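Local coordinates for beta-n-acetylhexosaminidase (Streptococcus pneumoniae, PDB 2YLA), which probably hydrolyses terminal N-acetylhexosamine residues of host N-glycans, as a family 20 glycoside hydrolase and pneumococcal virulence factor, at residues 145-150 with 182-187; 177-182 with 224-229; 17-22 with 47-52. The protein carries 1 engineered substitution. All blocks are in the same frame, centred on the assembly; numbering follows the deposited sequence.

Contact 1 (145-150 with 182-187); sequences KTTMDL and DQYAND. Engineered in segment 182-187: Gln183 (natural residue Glu). With MAN (alpha-D-mannopyranose), chain E; NAG (2-acetamido-2-deoxy-beta-D-glucopyranose), chain B.
Thr147 sets its CG2 methyl over the middle of one face of the Tyr184 ring, 3.5 Å from the ring centroid and 13° off the normal, a CH-pi contact. Farther along the same segment, Leu150, whose CG lies 3.9 Å from Tyr184 CE2, and the carbonyl oxygen of Met148 meet the ring obliquely. With chi1 at -171°, Tyr184 CG stands anti to the backbone N and the ring is carried across to residues 147-150; Trp194 and Leu197 of helix 193-199 also touch it. Its hydroxyl gives a weak hydrogen bond from Tyr184 OH to Met148 O at 2.8 Å. While the methyl of Thr147 takes the ring, its other branch serves the backbone: Thr147 OG1 accepts a weak bond from Ala185 N at 2.9 Å and is hydrogen-bonded to Thr146 OG1, either of which could be the donor. The carboxylate of Asp187 closes the other end. Its OD2 uses the syn lone pair for Lys145 N, 2.8 Å away with 158° at the hydrogen, while OD1 is bonded to Ser144 OG. A water joins Thr146 OG1 to Gln183 O. Gln183, engineered from Glu, points its NE2 at MAN O2, the oxygen linking mannose to NAG, at 3.0 Å, next to Asp182; this is consistent with the Asp-Glu pair of family 20 enzymes. The chemistry thus divides in two: an aromatic and hydroxyl grip at Tyr184 and Thr147 and a carboxylate grip at Asp187, which together probably steady the loop on both sides of Ala185, the firmest bond being that of Lys145 N to Asp187.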
loop_
_atom_site.group_PDB
_atom_site.type_symbol
_atom_site.label_atom_id
_atom_site.label_comp_id
_atom_site.label_asym_id
_atom_site.label_seq_id
_atom_site.Cartn_x
_atom_site.Cartn_y
_atom_site.Cartn_z
ATOM N N LYS A 145 4.670 10.754 20.250
ATOM C CA LYS A 145 5.917 10.303 19.660
ATOM C C LYS A 145 5.676 9.829 18.237
ATOM O O LYS A 145 6.612 9.424 17.548
ATOM C CB LYS A 145 6.541 9.187 20.506
ATOM C CG LYS A 145 7.048 9.655 21.861
ATOM C CD LYS A 145 7.497 8.493 22.734
ATOM C CE LYS A 145 7.689 8.947 24.181
ATOM N NZ LYS A 145 8.200 7.857 25.065
ATOM N N THR A 146 4.421 9.899 17.796
ATOM C CA THR A 146 4.017 9.335 16.508
ATOM C C THR A 146 3.385 10.352 15.567
ATOM O O THR A 146 3.290 10.112 14.360
ATOM C CB THR A 146 2.996 8.196 16.690
ATOM O OG1 THR A 146 1.819 8.711 17.322
ATOM C CG2 THR A 146 3.576 7.069 17.530
ATOM N N THR A 147 2.955 11.482 16.120
ATOM C CA THR A 147 2.051 12.379 15.410
ATOM C C THR A 147 2.518 13.832 15.386
ATOM O O THR A 147 3.043 14.350 16.374
ATOM C CB THR A 147 0.645 12.294 16.024
ATOM O OG1 THR A 147 0.280 10.917 16.181
ATOM C CG2 THR A 147 -0.374 12.980 15.146
ATOM N N MET A 148 2.309 14.481 14.243
ATOM C CA MET A 148 2.660 15.881 14.050
ATOM C C MET A 148 1.596 16.819 14.623
ATOM O O MET A 148 0.397 16.569 14.491
ATOM C CB MET A 148 2.863 16.157 12.556
ATOM C CG MET A 148 3.326 17.564 12.207
ATOM S SD MET A 148 3.916 17.707 10.509
ATOM C CE MET A 148 2.477 17.187 9.569
ATOM N N ASP A 149 2.054 17.897 15.260
ATOM C CA ASP A 149 1.189 18.971 15.745
ATOM C C ASP A 149 0.743 19.835 14.565
ATOM O O ASP A 149 1.557 20.541 13.961
ATOM C CB ASP A 149 1.938 19.807 16.795
ATOM C CG ASP A 149 1.219 21.107 17.160
ATOM O OD1 ASP A 149 -0.031 21.128 17.231
ATOM O OD2 ASP A 149 1.923 22.113 17.397
ATOM N N LEU A 150 -0.549 19.778 14.250
ATOM C CA LEU A 150 -1.112 20.477 13.088
ATOM C C LEU A 150 -0.965 21.995 13.170
ATOM O O LEU A 150 -1.047 22.690 12.153
ATOM C CB LEU A 150 -2.583 20.102 12.894
ATOM C CG LEU A 150 -2.922 18.629 12.646
ATOM C CD1 LEU A 150 -4.416 18.396 12.817
ATOM C CD2 LEU A 150 -2.448 18.170 11.271
ATOM N N ASP A 182 -4.056 7.832 9.055
ATOM C CA ASP A 182 -4.742 6.975 10.024
ATOM C C ASP A 182 -4.311 7.227 11.476
ATOM O O ASP A 182 -3.202 7.704 11.736
ATOM C CB ASP A 182 -4.546 5.495 9.665
ATOM C CG ASP A 182 -3.078 5.092 9.595
ATOM O OD1 ASP A 182 -2.318 5.736 8.843
ATOM O OD2 ASP A 182 -2.689 4.123 10.284
ATOM N N GLN A 183 -5.211 6.909 12.405
ATOM C CA GLN A 183 -4.944 6.925 13.853
ATOM C C GLN A 183 -4.107 8.119 14.344
ATOM O O GLN A 183 -2.934 7.966 14.695
ATOM C CB GLN A 183 -4.316 5.593 14.287
ATOM C CG GLN A 183 -5.018 4.374 13.693
ATOM C CD GLN A 183 -4.458 3.056 14.184
ATOM O OE1 GLN A 183 -3.250 2.810 14.115
ATOM N NE2 GLN A 183 -5.338 2.188 14.670
ATOM N N TYR A 184 -4.722 9.302 14.364
ATOM C CA TYR A 184 -4.062 10.526 14.822
ATOM C C TYR A 184 -3.780 10.474 16.321
ATOM O O TYR A 184 -4.659 10.140 17.110
ATOM C CB TYR A 184 -4.914 11.758 14.493
ATOM C CG TYR A 184 -4.215 13.083 14.729
ATOM C CD1 TYR A 184 -4.234 13.693 15.983
ATOM C CD2 TYR A 184 -3.541 13.730 13.693
ATOM C CE1 TYR A 184 -3.589 14.906 16.207
ATOM C CE2 TYR A 184 -2.896 14.951 13.902
ATOM C CZ TYR A 184 -2.923 15.530 15.163
ATOM O OH TYR A 184 -2.288 16.734 15.380
ATOM N N ALA A 185 -2.543 10.801 16.693
ATOM C CA ALA A 185 -2.113 10.899 18.093
ATOM C C ALA A 185 -2.695 9.824 19.012
ATOM O O ALA A 185 -3.090 10.115 20.142
ATOM C CB ALA A 185 -2.400 12.296 18.640
ATOM N N ASN A 186 -2.730 8.584 18.524
ATOM C CA ASN A 186 -3.258 7.463 19.307
ATOM C C ASN A 186 -2.493 7.183 20.599
ATOM O O ASN A 186 -3.094 6.811 21.608
ATOM C CB ASN A 186 -3.362 6.195 18.453
ATOM C CG ASN A 186 -4.763 5.975 17.893
ATOM O OD1 ASN A 186 -5.180 4.834 17.680
ATOM N ND2 ASN A 186 -5.501 7.067 17.665
ATOM N N ASP A 187 -1.175 7.374 20.566
ATOM C CA ASP A 187 -0.345 7.191 21.753
ATOM C C ASP A 187 -0.629 8.259 22.811
ATOM O O ASP A 187 -0.535 7.994 24.010
ATOM C CB ASP A 187 1.149 7.161 21.383
ATOM C CG ASP A 187 1.669 8.505 20.876
ATOM O OD1 ASP A 187 0.907 9.260 20.233
ATOM O OD2 ASP A 187 2.858 8.798 21.118
HETATM C C1 MAN E . -5.815 -1.492 15.867
HETATM C C2 MAN E . -4.498 -1.651 15.097
HETATM C C3 MAN E . -3.325 -1.636 16.084
HETATM C C4 MAN E . -3.359 -0.400 16.983
HETATM C C5 MAN E . -4.740 -0.221 17.617
HETATM C C6 MAN E . -4.861 1.111 18.353
HETATM O O2 MAN E . -4.342 -0.570 14.187
HETATM O O3 MAN E . -2.097 -1.663 15.395
HETATM O O4 MAN E . -2.374 -0.523 17.985
HETATM O O5 MAN E . -5.766 -0.294 16.635
HETATM O O6 MAN E . -5.158 0.870 19.711
HETATM C C1 NAG B . -4.216 -0.917 12.777
HETATM C C2 NAG B . -3.255 0.103 12.113
HETATM C C3 NAG B . -1.907 -0.451 11.637
HETATM C C4 NAG B . -1.608 -1.796 12.273
HETATM C C5 NAG B . -2.756 -2.745 11.948
HETATM C C6 NAG B . -2.480 -4.158 12.451
HETATM C C7 NAG B . -4.343 0.451 9.866
HETATM C C8 NAG B . -4.920 1.512 8.978
HETATM N N2 NAG B . -3.881 0.887 11.045
HETATM O O3 NAG B . -0.877 0.461 11.948
HETATM O O4 NAG B . -0.378 -2.282 11.787
HETATM O O5 NAG B . -3.982 -2.303 12.512
HETATM O O6 NAG B . -2.579 -4.208 13.858
HETATM O O7 NAG B . -4.327 -0.720 9.483
HETATM O O HOH W 1 -0.092 7.308 15.226
#

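Contact 2 (177-182 with 224-229); sequences FNFGTD and PMAFND. With NAG (2-acetamido-2-deoxy-beta-D-glucopyranose), chain B.
Phe177-Gly180 and Pro224-Phe227 lie side by side as adjacent parallel strands of the TIM barrel of family 20, their axes 4.6 Å apart and inclined by 32°; the connection between them is mostly helical and includes helix 203-219. Backbone hydrogen bonds set the register. Met225 is held at both ends, its N by Phe177 O at 3.0 Å and its O by Phe179 N at 2.9 Å. The next bond skips a residue: Phe227 N reaches Gly180 O at 2.8 Å, in the carbonyl plane and on a lone pair, so the strand of residues 177-180 spends one residue more than its partner. Side-chain bonds shape this step. Asn178 OD1 accepts from Gly180 N at 2.8 Å, forming an Asx turn, and Thr181 OG1 gives a second bond to Gly180 O. Aromatic contacts fill both sides of the pair. Phe179, with chi1 at 53°, brings one ring face over Met225 O and an edge to Pro224 CB, while Ala226 CB approaches obliquely; Leu213 of helix 203-219 packs there too. Phe227 turns the other way and is covered on opposite faces: Asn178 ND2 lies over one, the amide plane 75° from the ring, and the acetyl methyl of NAG over the other, with NAG C8 3.9 Å from Phe227 CG. Asp182 OD1 lies at the edge of the same ring. Asn178 ND2 is also bonded to His43, linking the residues under the acetyl group to strand 41-45. Where the strands end, one water donates to Thr181 O at 2.7 Å and to Phe227 O at 2.8 Å.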
loop_
_atom_site.group_PDB
_atom_site.type_symbol
_atom_site.label_atom_id
_atom_site.label_comp_id
_atom_site.label_asym_id
_atom_site.label_seq_id
_atom_site.Cartn_x
_atom_site.Cartn_y
_atom_site.Cartn_z
ATOM N N PHE A 177 -0.729 6.987 -4.999
ATOM C CA PHE A 177 0.116 7.345 -3.865
ATOM C C PHE A 177 -0.723 7.440 -2.592
ATOM O O PHE A 177 -1.624 8.273 -2.487
ATOM C CB PHE A 177 0.868 8.659 -4.113
ATOM C CG PHE A 177 1.856 9.005 -3.029
ATOM C CD1 PHE A 177 1.426 9.547 -1.820
ATOM C CD2 PHE A 177 3.217 8.785 -3.214
ATOM C CE1 PHE A 177 2.331 9.863 -0.817
ATOM C CE2 PHE A 177 4.137 9.101 -2.214
ATOM C CZ PHE A 177 3.691 9.640 -1.013
ATOM N N ASN A 178 -0.412 6.581 -1.628
ATOM C CA ASN A 178 -1.114 6.566 -0.355
ATOM C C ASN A 178 -0.425 7.481 0.651
ATOM O O ASN A 178 0.769 7.347 0.905
ATOM C CB ASN A 178 -1.216 5.129 0.180
ATOM C CG ASN A 178 -2.089 5.012 1.429
ATOM O OD1 ASN A 178 -2.739 5.967 1.849
ATOM N ND2 ASN A 178 -2.106 3.824 2.023
ATOM N N PHE A 179 -1.181 8.418 1.214
ATOM C CA PHE A 179 -0.648 9.275 2.273
ATOM C C PHE A 179 -1.182 8.935 3.672
ATOM O O PHE A 179 -0.839 9.596 4.652
ATOM C CB PHE A 179 -0.802 10.767 1.936
ATOM C CG PHE A 179 -2.196 11.181 1.561
ATOM C CD1 PHE A 179 -3.113 11.554 2.543
ATOM C CD2 PHE A 179 -2.586 11.233 0.224
ATOM C CE1 PHE A 179 -4.408 11.957 2.202
ATOM C CE2 PHE A 179 -3.874 11.631 -0.128
ATOM C CZ PHE A 179 -4.789 11.994 0.863
ATOM N N GLY A 180 -2.007 7.894 3.752
ATOM C CA GLY A 180 -2.432 7.316 5.029
ATOM C C GLY A 180 -3.448 8.111 5.826
ATOM O O GLY A 180 -4.654 7.945 5.642
ATOM N N THR A 181 -2.942 8.966 6.716
ATOM C CA THR A 181 -3.738 9.794 7.645
ATOM C C THR A 181 -4.561 8.998 8.665
ATOM O O THR A 181 -5.619 9.447 9.104
ATOM C CB THR A 181 -4.630 10.876 6.935
ATOM O OG1 THR A 181 -5.693 10.251 6.203
ATOM C CG2 THR A 181 -3.811 11.755 6.005
ATOM N N ASP A 182 -4.056 7.832 9.055
ATOM C CA ASP A 182 -4.742 6.975 10.024
ATOM C C ASP A 182 -4.311 7.227 11.476
ATOM O O ASP A 182 -3.202 7.704 11.736
ATOM C CB ASP A 182 -4.546 5.495 9.665
ATOM C CG ASP A 182 -3.078 5.092 9.595
ATOM O OD1 ASP A 182 -2.318 5.736 8.843
ATOM O OD2 ASP A 182 -2.689 4.123 10.284
ATOM N N PRO A 224 -4.703 9.975 -5.488
ATOM C CA PRO A 224 -4.524 10.036 -4.039
ATOM C C PRO A 224 -5.302 8.941 -3.317
ATOM O O PRO A 224 -6.474 8.697 -3.614
ATOM C CB PRO A 224 -5.056 11.423 -3.671
ATOM C CG PRO A 224 -6.017 11.769 -4.755
ATOM C CD PRO A 224 -5.579 11.048 -5.993
ATOM N N MET A 225 -4.624 8.276 -2.391
ATOM C CA MET A 225 -5.229 7.257 -1.546
ATOM C C MET A 225 -4.975 7.612 -0.082
ATOM O O MET A 225 -3.920 8.152 0.263
ATOM C CB MET A 225 -4.654 5.878 -1.893
ATOM C CG MET A 225 -5.118 4.717 -1.017
ATOM S SD MET A 225 -4.662 3.112 -1.710
ATOM C CE MET A 225 -4.100 2.255 -0.248
ATOM N N ALA A 226 -5.961 7.335 0.766
ATOM C CA ALA A 226 -5.811 7.484 2.210
ATOM C C ALA A 226 -6.662 6.449 2.924
ATOM O O ALA A 226 -7.609 5.911 2.343
ATOM C CB ALA A 226 -6.198 8.886 2.649
ATOM N N PHE A 227 -6.315 6.164 4.178
ATOM C CA PHE A 227 -7.130 5.284 5.005
ATOM C C PHE A 227 -8.390 6.021 5.448
ATOM O O PHE A 227 -8.451 7.252 5.388
ATOM C CB PHE A 227 -6.338 4.754 6.207
ATOM C CG PHE A 227 -5.201 3.838 5.830
ATOM C CD1 PHE A 227 -5.438 2.658 5.122
ATOM C CD2 PHE A 227 -3.895 4.149 6.191
ATOM C CE1 PHE A 227 -4.392 1.813 4.768
ATOM C CE2 PHE A 227 -2.839 3.309 5.844
ATOM C CZ PHE A 227 -3.088 2.137 5.131
ATOM N N ASN A 228 -9.392 5.268 5.891
ATOM C CA ASN A 228 -10.707 5.835 6.170
ATOM C C ASN A 228 -10.829 6.652 7.454
ATOM O O ASN A 228 -11.639 7.577 7.515
ATOM C CB ASN A 228 -11.785 4.744 6.121
ATOM C CG ASN A 228 -11.621 3.695 7.211
ATOM O OD1 ASN A 228 -11.011 2.650 6.992
ATOM N ND2 ASN A 228 -12.171 3.967 8.390
ATOM N N ASP A 229 -10.015 6.317 8.458
ATOM C CA ASP A 229 -10.146 6.855 9.825
ATOM C C ASP A 229 -10.629 8.305 9.919
ATOM O O ASP A 229 -11.677 8.581 10.508
ATOM C CB ASP A 229 -8.828 6.726 10.603
ATOM C CG ASP A 229 -8.317 5.303 10.675
ATOM O OD1 ASP A 229 -8.157 4.668 9.610
ATOM O OD2 ASP A 229 -8.044 4.831 11.802
HETATM C C1 NAG B . -4.216 -0.917 12.777
HETATM C C2 NAG B . -3.255 0.103 12.113
HETATM C C3 NAG B . -1.907 -0.451 11.637
HETATM C C4 NAG B . -1.608 -1.796 12.273
HETATM C C5 NAG B . -2.756 -2.745 11.948
HETATM C C6 NAG B . -2.480 -4.158 12.451
HETATM C C7 NAG B . -4.343 0.451 9.866
HETATM C C8 NAG B . -4.920 1.512 8.978
HETATM N N2 NAG B . -3.881 0.887 11.045
HETATM O O3 NAG B . -0.877 0.461 11.948
HETATM O O4 NAG B . -0.378 -2.282 11.787
HETATM O O5 NAG B . -3.982 -2.303 12.512
HETATM O O6 NAG B . -2.579 -4.208 13.858
HETATM O O7 NAG B . -4.327 -0.720 9.483
HETATM O O HOH W 2 -7.632 8.288 7.819
#

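Contact 3 (17-22 with 47-52); sequences AGRKYF and GNDGLR. With NAG (2-acetamido-2-deoxy-beta-D-glucopyranose), chain B.
Gly18 presses its backbone against Asn48, their CA atoms 4.3 Å apart, and forms the dense middle of the contact; with no side chain on Gly18 the two loops can meet main chain to main chain. Arg52 enters this region extended from CG to NE, its aliphatic part running past Ala17 O. Its NH2 gives a hydrogen bond to Arg19 O at 2.9 Å (151°), reaching the oxygen from above the carbonyl plane, and NE adds a weak one to Gly18 O at 3.0 Å. Tyr21 N lies over one face of this guanidinium, and Thr90 O takes its NH1, so several backbone carbonyls probably help to stabilise the buried positive charge. A second arginine leads from the dense part toward the sugar. Arg19, with CG anti to the carbonyl carbon (chi1 -70°), forms a salt bridge from NE to Asp49 OD2 at 2.6 Å, the guanidinium and carboxylate planes standing well askew, while Asn48 OD1 lies over a face of the guanidinium. NAG O3 comes in at its edge, in plane, and receives Arg19 NH2 at 2.8 Å with 161° at the hydrogen; NH1 also bonds to NAG O3 at 3.2 Å and weakly to NAG O4. Asp16 makes a further salt bridge to NH1. Packing slackens on the Lys20-Tyr21 side. Tyr21 CB comes no nearer than 4.0 Å to Arg52 NH1; Tyr21 is partly exposed and the end of its side chain leads away, whereas Lys20 turns from residues 47-52 to the carbonyls of Pro333 and Ala335. Of two loops following neighbouring barrel strands, one carries an arginine that binds sugar hydroxyls and the other holds it through Asp49, as in the N-acetylhexosamine pocket of family 20 enzymes.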
loop_
_atom_site.group_PDB
_atom_site.type_symbol
_atom_site.label_atom_id
_atom_site.label_comp_id
_atom_site.label_asym_id
_atom_site.label_seq_id
_atom_site.Cartn_x
_atom_site.Cartn_y
_atom_site.Cartn_z
ATOM N N ALA A 17 6.604 -2.027 5.230
ATOM C CA ALA A 17 8.051 -1.858 5.116
ATOM C C ALA A 17 8.498 -0.491 5.628
ATOM O O ALA A 17 9.605 -0.037 5.338
ATOM C CB ALA A 17 8.506 -2.082 3.673
ATOM N N GLY A 18 7.618 0.165 6.375
ATOM C CA GLY A 18 7.953 1.410 7.049
ATOM C C GLY A 18 8.445 1.123 8.452
ATOM O O GLY A 18 9.436 1.694 8.899
ATOM N N ARG A 19 7.742 0.233 9.150
ATOM C CA ARG A 19 8.119 -0.165 10.504
ATOM C C ARG A 19 9.338 -1.082 10.496
ATOM O O ARG A 19 10.211 -0.969 11.359
ATOM C CB ARG A 19 6.956 -0.869 11.207
ATOM C CG ARG A 19 5.782 0.022 11.577
ATOM C CD ARG A 19 4.811 -0.766 12.430
ATOM N NE ARG A 19 3.753 0.034 13.039
ATOM C CZ ARG A 19 2.488 0.042 12.631
ATOM N NH1 ARG A 19 2.108 -0.696 11.595
ATOM N NH2 ARG A 19 1.596 0.794 13.263
ATOM N N LYS A 20 9.387 -1.985 9.516
ATOM C CA LYS A 20 10.416 -3.020 9.439
ATOM C C LYS A 20 11.094 -3.030 8.069
ATOM O O LYS A 20 10.426 -2.944 7.038
ATOM C CB LYS A 20 9.787 -4.387 9.726
ATOM C CG LYS A 20 10.759 -5.550 9.845
ATOM C CD LYS A 20 10.007 -6.851 10.053
ATOM C CE LYS A 20 10.923 -8.059 9.957
ATOM N NZ LYS A 20 11.797 -8.233 11.147
ATOM N N TYR A 21 12.420 -3.143 8.069
ATOM C CA TYR A 21 13.194 -3.160 6.828
ATOM C C TYR A 21 12.977 -4.441 6.026
ATOM O O TYR A 21 13.005 -5.542 6.575
ATOM C CB TYR A 21 14.688 -2.959 7.113
ATOM C CG TYR A 21 15.561 -2.961 5.871
ATOM C CD1 TYR A 21 15.733 -1.803 5.112
ATOM C CD2 TYR A 21 16.214 -4.123 5.454
ATOM C CE1 TYR A 21 16.531 -1.802 3.973
ATOM C CE2 TYR A 21 17.014 -4.131 4.314
ATOM C CZ TYR A 21 17.166 -2.968 3.581
ATOM O OH TYR A 21 17.955 -2.973 2.453
ATOM N N PHE A 22 12.755 -4.274 4.726
ATOM C CA PHE A 22 12.711 -5.386 3.790
ATOM C C PHE A 22 13.778 -5.163 2.730
ATOM O O PHE A 22 13.922 -4.054 2.211
ATOM C CB PHE A 22 11.336 -5.485 3.132
ATOM C CG PHE A 22 10.296 -6.157 3.983
ATOM C CD1 PHE A 22 9.609 -5.448 4.962
ATOM C CD2 PHE A 22 9.992 -7.503 3.796
ATOM C CE1 PHE A 22 8.639 -6.069 5.749
ATOM C CE2 PHE A 22 9.026 -8.135 4.579
ATOM C CZ PHE A 22 8.348 -7.414 5.557
ATOM N N GLY A 47 6.949 4.839 4.440
ATOM C CA GLY A 47 6.868 5.707 5.600
ATOM C C GLY A 47 5.695 5.250 6.433
ATOM O O GLY A 47 4.547 5.443 6.050
ATOM N N ASN A 48 5.997 4.605 7.556
ATOM C CA ASN A 48 5.004 4.141 8.518
ATOM C C ASN A 48 5.743 3.942 9.831
ATOM O O ASN A 48 6.421 2.930 10.018
ATOM C CB ASN A 48 4.351 2.836 8.047
ATOM C CG ASN A 48 3.158 2.424 8.899
ATOM O OD1 ASN A 48 3.035 1.262 9.288
ATOM N ND2 ASN A 48 2.267 3.371 9.181
ATOM N N ASP A 49 5.626 4.923 10.727
ATOM C CA ASP A 49 6.481 5.023 11.923
ATOM C C ASP A 49 7.926 5.345 11.522
ATOM O O ASP A 49 8.353 6.495 11.611
ATOM C CB ASP A 49 6.398 3.764 12.796
ATOM C CG ASP A 49 5.046 3.603 13.469
ATOM O OD1 ASP A 49 4.455 4.620 13.899
ATOM O OD2 ASP A 49 4.576 2.452 13.585
ATOM N N GLY A 50 8.669 4.336 11.072
ATOM C CA GLY A 50 9.990 4.558 10.483
ATOM C C GLY A 50 9.863 5.047 9.050
ATOM O O GLY A 50 8.829 4.837 8.410
ATOM N N LEU A 51 10.904 5.715 8.554
ATOM C CA LEU A 51 10.958 6.150 7.155
ATOM C C LEU A 51 12.068 5.385 6.457
ATOM O O LEU A 51 13.250 5.678 6.651
ATOM C CB LEU A 51 11.212 7.655 7.046
ATOM C CG LEU A 51 10.534 8.452 5.919
ATOM C CD1 LEU A 51 11.243 9.782 5.724
ATOM C CD2 LEU A 51 10.434 7.703 4.588
ATOM N N ARG A 52 11.684 4.407 5.643
ATOM C CA ARG A 52 12.645 3.453 5.094
ATOM C C ARG A 52 12.876 3.601 3.588
ATOM O O ARG A 52 13.049 2.612 2.871
ATOM C CB ARG A 52 12.242 2.026 5.470
ATOM C CG ARG A 52 12.097 1.833 6.965
ATOM C CD ARG A 52 12.161 0.377 7.371
ATOM N NE ARG A 52 12.033 0.236 8.818
ATOM C CZ ARG A 52 13.050 0.276 9.676
ATOM N NH1 ARG A 52 14.294 0.443 9.244
ATOM N NH2 ARG A 52 12.819 0.146 10.975
HETATM C C1 NAG B . -4.216 -0.917 12.777
HETATM C C2 NAG B . -3.255 0.103 12.113
HETATM C C3 NAG B . -1.907 -0.451 11.637
HETATM C C4 NAG B . -1.608 -1.796 12.273
HETATM C C5 NAG B . -2.756 -2.745 11.948
HETATM C C6 NAG B . -2.480 -4.158 12.451
HETATM C C7 NAG B . -4.343 0.451 9.866
HETATM C C8 NAG B . -4.920 1.512 8.978
HETATM N N2 NAG B . -3.881 0.887 11.045
HETATM O O3 NAG B . -0.877 0.461 11.948
HETATM O O4 NAG B . -0.378 -2.282 11.787
HETATM O O5 NAG B . -3.982 -2.303 12.512
HETATM O O6 NAG B . -2.579 -4.208 13.858
HETATM O O7 NAG B . -4.327 -0.720 9.483
#

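From the N terminus, contact 3 closes first: the chain leaves strand 10-16, passes helix 24-37 and strand 41-45, and brings residues 47-52 back to 17-22. Contacts 1 and 2 follow later in the chain and cross each other. Contact 1 opens at 145-150, contact 2 opens at 177-182, contact 1 closes at 182-187 and contact 2 at 224-229. Asp182 belongs to both, and Gln183 of contact 1 packs on Asp229 of contact 2. Contact 2 joins two barrel strands; contact 3 joins the loops after strands 10-16 and 41-45, and contact 1 joins the segment with strand 147-148 to the loop after strand 176-180. Contact 3 touches neither of the others, yet all three meet the same NAG.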